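Local coordinates for glycosyl hydrolases family 2, sugar binding domain protein (Bacteroides uniformis str. 3978 T3 ii, PDB 6D1P) that is a gut bacterial beta-glucuronidase of glycoside hydrolase family 2, and probably hydrolyses O-glycosidic bonds to glucuronic acid, at residues F491-R495 and W559-Q564; N536-E540 and S549-R555. All blocks are in the same frame, centred on the assembly; numbering follows the deposited sequence.

Interaction 1: F491-R495 and W559-Q564; sequences FRNYR and WHLKEQ
The indole of Trp559 has Arg492 over one face, with Lys562 CE and Glu563 OE2 toward the rim of the opposite one. The Arg492 touch is a CH-pi contact: CG stands 3.6 Å from the centroid of the Trp559 six-membered ring, 7° off its normal. Water 1 lies in the indole plane at its edge, where NE1 donates to it. Tyr494, its CG swung anti to the backbone N (chi1 164°), spreads its ring across His560, placing His560 CD2 over the ring centre with the planes 33° apart. Tyr494 CB in turn sits over a face of the His560 ring, which also stacks on Trp513. Glu563 CB meets the Tyr494 ring at its edge, 3.7 Å from CD2. Phe491 meets Trp559 obliquely, CD1 coming 3.4 Å from Trp559 CB. At the far end of Tyr494, Gln564 NE2 donates a weak, bent bond to OH (3.1 Å), while Glu498 and Ser573 supply further hydrogen bonds to the hydroxyl and the amide nitrogen respectively. Both segments belong to the family's TIM-barrel domain, and the contact joins the start of helix 494-503 to the C-terminal part of helix 550-564, two helices separated along the chain by barrel strand 510-511 and the short helix 542-545. Water 1 is gripped by four bonds: it accepts from Arg495 N and Trp559 NE1 and donates to Arg492 O and Glu563 OE1. Arg495 NH2 stays 3.7 Å from Glu563 OE1, which lies over the guanidinium face, so this long salt bridge works through charge alone; Lys562 NZ adds a weak bond to OE2 at 3.3 Å. Two cations and a donating water around the buried Glu563 carboxylate are likely to favour its ionised form.

Interaction 2: N536-E540 and S549-R555; sequences NFDIE and SESYIIR
Phe537, preceded by Asn536, whose ND2 lies over one face of its ring, reaches from the loop to helix 550-564 and carries most of the contact. Its CZ rests on Ser551 CB at 3.6 Å, and CD1 lies beside Tyr552 CB. CD2 comes within 3.1 Å of Arg555 NE, and CE2 stands over the centre of the Arg555 guanidinium, the two planes 37° apart. The Arg555 chain, extended from CG to NE, runs back toward the start of its own helix, where NH1 donates to Ser551 O (3.2 Å) with that oxygen in the guanidinium plane, although the donor stands above the carbonyl plane; NH2 forms a salt bridge with Glu642. A leucine in place of Arg555 would probably leave Glu642 without its charged mate and the rim of Phe537 without the guanidinium face it packs on. The carbonyl O of Phe537 points into the edge of the Tyr552 ring, in plane and 3.2 Å from CE1. The chain then bends in an inverse gamma turn centred on Asp538, whose carboxylate pairs with Arg490. This loop packs against the N-terminal end of a helix in the TIM-barrel domain, where Ser549 is the N-cap: its OG accepts from Tyr552 N at 3.0 Å. Past the turn, Ile539 lays CG1 against Tyr552 CE1 (4.0 Å), reaching it with CG1 between the backbone N and carbonyl carbon (chi1 61°). Water 2 donates to Tyr552 OH at 3.1 Å; its very short approach to Ile539 O makes a bridge there doubtful. Gly485 O is a further hydrogen-bond partner of the Tyr552 hydroxyl.

Interactions 1 and 2 share helix 550-564, the first using its C-terminal part and the second its N-terminal turns, and their centres lie about 13 Å apart. Phe491 bridges them: its CD2 is 3.5 Å from Tyr552 OH, and its CE2 is 3.6 Å from Phe537 O, the same carbonyl that meets the Tyr552 edge. A long, weak ion pair runs from Arg492 NH1 to Asp538 OD1 (3.3 Å), adding a second cation to a carboxylate already paired with Arg490. Segments 491-495 and 536-540 thus touch each other as well as the helix. None of the four segments contains a ligand of the bound potassium or sodium ions.

Interaction 1: F491-R495 and W559-Q564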
loop_
_atom_site.group_PDB
_atom_site.type_symbol
_atom_site.label_atom_id
_atom_site.label_comp_id
_atom_site.label_asym_id
_atom_site.label_seq_id
_atom_site.Cartn_x
_atom_site.Cartn_y
_atom_site.Cartn_z
ATOM N N PHE A 491 34.656 5.722 -24.451
ATOM C CA PHE A 491 34.102 6.998 -24.889
ATOM C C PHE A 491 34.967 7.632 -25.976
ATOM O O PHE A 491 34.460 8.415 -26.791
ATOM C CB PHE A 491 33.848 7.953 -23.698
ATOM C CG PHE A 491 35.083 8.433 -22.956
ATOM C CD1 PHE A 491 35.958 9.358 -23.528
ATOM C CD2 PHE A 491 35.309 8.035 -21.651
ATOM C CE1 PHE A 491 37.077 9.820 -22.829
ATOM C CE2 PHE A 491 36.410 8.496 -20.931
ATOM C CZ PHE A 491 37.297 9.393 -21.521
ATOM N N ARG A 492 36.242 7.249 -26.046
ATOM C CA ARG A 492 37.091 7.674 -27.151
ATOM C C ARG A 492 36.651 7.085 -28.495
ATOM O O ARG A 492 37.056 7.600 -29.546
ATOM C CB ARG A 492 38.544 7.312 -26.835
ATOM C CG ARG A 492 39.186 8.272 -25.835
ATOM C CD ARG A 492 40.489 7.738 -25.278
ATOM N NE ARG A 492 41.179 8.732 -24.445
ATOM C CZ ARG A 492 41.084 8.798 -23.115
ATOM N NH1 ARG A 492 40.317 7.942 -22.443
ATOM N NH2 ARG A 492 41.753 9.718 -22.442
ATOM N N ASN A 493 35.800 6.058 -28.495
ATOM C CA ASN A 493 35.265 5.513 -29.740
ATOM C C ASN A 493 34.059 6.279 -30.265
ATOM O O ASN A 493 33.427 5.816 -31.224
ATOM C CB ASN A 493 34.899 4.042 -29.539
ATOM C CG ASN A 493 36.099 3.203 -29.162
ATOM O OD1 ASN A 493 36.044 2.380 -28.248
ATOM N ND2 ASN A 493 37.214 3.413 -29.879
ATOM N N TYR A 494 33.744 7.443 -29.681
ATOM C CA TYR A 494 32.481 8.120 -29.969
ATOM C C TYR A 494 32.373 8.526 -31.438
ATOM O O TYR A 494 31.380 8.223 -32.106
ATOM C CB TYR A 494 32.321 9.352 -29.061
ATOM C CG TYR A 494 31.242 10.322 -29.540
ATOM C CD1 TYR A 494 29.955 9.879 -29.827
ATOM C CD2 TYR A 494 31.512 11.673 -29.702
ATOM C CE1 TYR A 494 28.979 10.750 -30.273
ATOM C CE2 TYR A 494 30.534 12.560 -30.148
ATOM C CZ TYR A 494 29.277 12.095 -30.434
ATOM O OH TYR A 494 28.299 12.967 -30.882
ATOM N N ARG A 495 33.359 9.266 -31.943
ATOM C CA ARG A 495 33.261 9.751 -33.313
ATOM C C ARG A 495 33.069 8.600 -34.295
ATOM O O ARG A 495 32.233 8.685 -35.197
ATOM C CB ARG A 495 34.504 10.571 -33.682
ATOM C CG ARG A 495 34.448 11.142 -35.096
ATOM C CD ARG A 495 35.835 11.530 -35.610
ATOM N NE ARG A 495 36.353 12.767 -35.027
ATOM C CZ ARG A 495 37.642 12.976 -34.758
ATOM N NH1 ARG A 495 38.534 12.018 -35.004
ATOM N NH2 ARG A 495 38.042 14.138 -34.234
ATOM N N TRP A 559 34.932 14.636 -23.525
ATOM C CA TRP A 559 35.285 14.039 -24.809
ATOM C C TRP A 559 34.181 14.227 -25.852
ATOM O O TRP A 559 34.413 14.804 -26.923
ATOM C CB TRP A 559 35.595 12.556 -24.637
ATOM C CG TRP A 559 36.185 12.031 -25.878
ATOM C CD1 TRP A 559 35.511 11.590 -26.992
ATOM C CD2 TRP A 559 37.582 11.967 -26.201
ATOM N NE1 TRP A 559 36.406 11.222 -27.969
ATOM C CE2 TRP A 559 37.684 11.444 -27.516
ATOM C CE3 TRP A 559 38.761 12.284 -25.501
ATOM C CZ2 TRP A 559 38.924 11.224 -28.146
ATOM C CZ3 TRP A 559 39.996 12.064 -26.133
ATOM C CH2 TRP A 559 40.062 11.547 -27.442
ATOM N N HIS A 560 32.971 13.730 -25.561
ATOM C CA HIS A 560 31.874 13.861 -26.518
ATOM C C HIS A 560 31.740 15.293 -27.005
ATOM O O HIS A 560 31.611 15.541 -28.212
ATOM C CB HIS A 560 30.549 13.410 -25.896
ATOM C CG HIS A 560 30.331 11.929 -25.904
ATOM N ND1 HIS A 560 30.946 11.077 -25.013
ATOM C CD2 HIS A 560 29.536 11.153 -26.677
ATOM C CE1 HIS A 560 30.550 9.837 -25.244
ATOM N NE2 HIS A 560 29.697 9.855 -26.253
ATOM N N LEU A 561 31.769 16.254 -26.072
ATOM C CA LEU A 561 31.525 17.649 -26.436
ATOM C C LEU A 561 32.640 18.200 -27.321
ATOM O O LEU A 561 32.380 18.973 -28.256
ATOM C CB LEU A 561 31.367 18.501 -25.178
ATOM C CG LEU A 561 30.066 18.266 -24.395
ATOM C CD1 LEU A 561 30.090 18.991 -23.065
ATOM C CD2 LEU A 561 28.871 18.714 -25.212
ATOM N N LYS A 562 33.886 17.831 -27.043
ATOM C CA LYS A 562 34.948 18.356 -27.883
ATOM C C LYS A 562 34.958 17.663 -29.237
ATOM O O LYS A 562 35.346 18.282 -30.233
ATOM C CB LYS A 562 36.303 18.264 -27.182
ATOM C CG LYS A 562 36.863 16.889 -26.973
ATOM C CD LYS A 562 37.953 16.558 -27.983
ATOM C CE LYS A 562 38.676 15.281 -27.567
ATOM N NZ LYS A 562 39.703 14.855 -28.567
ATOM N N GLU A 563 34.470 16.419 -29.313
ATOM C CA GLU A 563 34.357 15.769 -30.616
ATOM C C GLU A 563 33.291 16.436 -31.472
ATOM O O GLU A 563 33.473 16.592 -32.689
ATOM C CB GLU A 563 34.068 14.282 -30.449
ATOM C CG GLU A 563 35.205 13.523 -29.770
ATOM C CD GLU A 563 36.507 13.546 -30.565
ATOM O OE1 GLU A 563 36.868 12.500 -31.142
ATOM O OE2 GLU A 563 37.170 14.608 -30.603
ATOM N N GLN A 564 32.195 16.876 -30.859
ATOM C CA GLN A 564 31.118 17.446 -31.656
ATOM C C GLN A 564 31.540 18.700 -32.410
ATOM O O GLN A 564 30.887 19.060 -33.396
ATOM C CB GLN A 564 29.901 17.720 -30.776
ATOM C CG GLN A 564 29.349 16.408 -30.228
ATOM C CD GLN A 564 27.996 16.508 -29.562
ATOM O OE1 GLN A 564 27.383 17.568 -29.499
ATOM N NE2 GLN A 564 27.519 15.383 -29.065
HETATM O O HOH W 1 35.752 9.890 -30.409
#

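Interaction 2: N536-E540 and S549-R555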
loop_
_atom_site.group_PDB
_atom_site.type_symbol
_atom_site.label_atom_id
_atom_site.label_comp_id
_atom_site.label_asym_id
_atom_site.label_seq_id
_atom_site.Cartn_x
_atom_site.Cartn_y
_atom_site.Cartn_z
ATOM N N ASN A 536 43.065 4.867 -15.831
ATOM C CA ASN A 536 41.981 4.095 -15.218
ATOM C C ASN A 536 40.600 4.549 -15.667
ATOM O O ASN A 536 39.621 3.845 -15.399
ATOM C CB ASN A 536 42.071 4.166 -13.686
ATOM C CG ASN A 536 42.015 5.601 -13.153
ATOM O OD1 ASN A 536 42.600 6.514 -13.726
ATOM N ND2 ASN A 536 41.301 5.797 -12.053
ATOM N N PHE A 537 40.498 5.693 -16.333
ATOM C CA PHE A 537 39.243 6.175 -16.889
ATOM C C PHE A 537 39.058 5.797 -18.343
ATOM O O PHE A 537 37.958 5.957 -18.872
ATOM C CB PHE A 537 39.152 7.697 -16.754
ATOM C CG PHE A 537 39.128 8.168 -15.325
ATOM C CD1 PHE A 537 38.213 7.629 -14.419
ATOM C CD2 PHE A 537 40.031 9.118 -14.878
ATOM C CE1 PHE A 537 38.189 8.040 -13.088
ATOM C CE2 PHE A 537 40.006 9.545 -13.555
ATOM C CZ PHE A 537 39.082 8.997 -12.655
ATOM N N ASP A 538 40.097 5.304 -18.997
ATOM C CA ASP A 538 39.998 4.840 -20.375
ATOM C C ASP A 538 39.558 3.383 -20.346
ATOM O O ASP A 538 40.378 2.462 -20.329
ATOM C CB ASP A 538 41.330 5.010 -21.082
ATOM C CG ASP A 538 41.238 4.726 -22.548
ATOM O OD1 ASP A 538 40.112 4.752 -23.095
ATOM O OD2 ASP A 538 42.301 4.469 -23.148
ATOM N N ILE A 539 38.244 3.160 -20.321
ATOM C CA ILE A 539 37.703 1.816 -20.161
ATOM C C ILE A 539 36.530 1.601 -21.108
ATOM O O ILE A 539 36.009 2.529 -21.733
ATOM C CB ILE A 539 37.272 1.528 -18.714
ATOM C CG1 ILE A 539 36.171 2.506 -18.284
ATOM C CG2 ILE A 539 38.466 1.575 -17.790
ATOM C CD1 ILE A 539 35.549 2.199 -16.910
ATOM N N GLU A 540 36.136 0.337 -21.212
ATOM C CA GLU A 540 34.989 -0.089 -21.994
ATOM C C GLU A 540 33.766 -0.183 -21.097
ATOM O O GLU A 540 33.860 -0.699 -19.981
ATOM C CB GLU A 540 35.235 -1.464 -22.610
ATOM C CG GLU A 540 36.238 -1.493 -23.708
ATOM C CD GLU A 540 35.785 -2.400 -24.825
ATOM O OE1 GLU A 540 35.161 -3.456 -24.522
ATOM O OE2 GLU A 540 36.030 -2.038 -26.000
ATOM N N SER A 549 31.636 7.091 -10.683
ATOM C CA SER A 549 32.100 8.357 -10.128
ATOM C C SER A 549 31.767 9.529 -11.059
ATOM O O SER A 549 31.547 9.373 -12.264
ATOM C CB SER A 549 33.606 8.316 -9.915
ATOM O OG SER A 549 34.236 8.351 -11.192
ATOM N N GLU A 550 31.729 10.722 -10.471
ATOM C CA GLU A 550 31.663 11.926 -11.289
ATOM C C GLU A 550 32.929 12.102 -12.106
ATOM O O GLU A 550 32.878 12.655 -13.209
ATOM C CB GLU A 550 31.415 13.156 -10.415
ATOM C CG GLU A 550 30.033 13.135 -9.728
ATOM C CD GLU A 550 29.577 14.509 -9.235
ATOM O OE1 GLU A 550 29.405 15.449 -10.061
ATOM O OE2 GLU A 550 29.390 14.639 -7.998
ATOM N N SER A 551 34.061 11.620 -11.586
ATOM C CA SER A 551 35.333 11.772 -12.279
ATOM C C SER A 551 35.285 11.130 -13.650
ATOM O O SER A 551 35.769 11.704 -14.639
ATOM C CB SER A 551 36.451 11.157 -11.448
ATOM O OG SER A 551 36.528 11.797 -10.190
ATOM N N TYR A 552 34.686 9.938 -13.730
ATOM C CA TYR A 552 34.599 9.276 -15.012
ATOM C C TYR A 552 33.662 10.032 -15.942
ATOM O O TYR A 552 34.027 10.357 -17.081
ATOM C CB TYR A 552 34.157 7.826 -14.853
ATOM C CG TYR A 552 33.956 7.204 -16.202
ATOM C CD1 TYR A 552 35.049 6.857 -17.003
ATOM C CD2 TYR A 552 32.679 7.026 -16.718
ATOM C CE1 TYR A 552 34.861 6.305 -18.280
ATOM C CE2 TYR A 552 32.486 6.481 -17.987
ATOM C CZ TYR A 552 33.578 6.117 -18.759
ATOM O OH TYR A 552 33.366 5.584 -20.011
ATOM N N ILE A 553 32.460 10.356 -15.468
ATOM C CA ILE A 553 31.475 10.879 -16.405
ATOM C C ILE A 553 31.875 12.258 -16.908
ATOM O O ILE A 553 31.496 12.652 -18.014
ATOM C CB ILE A 553 30.067 10.888 -15.785
ATOM C CG1 ILE A 553 29.021 10.719 -16.895
ATOM C CG2 ILE A 553 29.810 12.173 -15.006
ATOM C CD1 ILE A 553 29.042 9.348 -17.548
ATOM N N ILE A 554 32.636 13.011 -16.115
ATOM C CA ILE A 554 33.061 14.342 -16.537
ATOM C C ILE A 554 33.960 14.244 -17.767
ATOM O O ILE A 554 33.785 14.970 -18.753
ATOM C CB ILE A 554 33.749 15.048 -15.353
ATOM C CG1 ILE A 554 32.679 15.708 -14.473
ATOM C CG2 ILE A 554 34.814 16.034 -15.821
ATOM C CD1 ILE A 554 33.113 15.938 -13.065
ATOM N N ARG A 555 34.899 13.301 -17.736
ATOM C CA ARG A 555 35.737 13.021 -18.886
ATOM C C ARG A 555 34.915 12.544 -20.074
ATOM O O ARG A 555 35.205 12.909 -21.221
ATOM C CB ARG A 555 36.783 11.982 -18.503
ATOM C CG ARG A 555 37.855 12.524 -17.560
ATOM C CD ARG A 555 38.686 11.397 -17.003
ATOM N NE ARG A 555 39.905 11.877 -16.368
ATOM C CZ ARG A 555 39.944 12.505 -15.194
ATOM N NH1 ARG A 555 38.822 12.745 -14.518
ATOM N NH2 ARG A 555 41.107 12.894 -14.692
HETATM O O HOH W 2 35.894 5.057 -21.755
#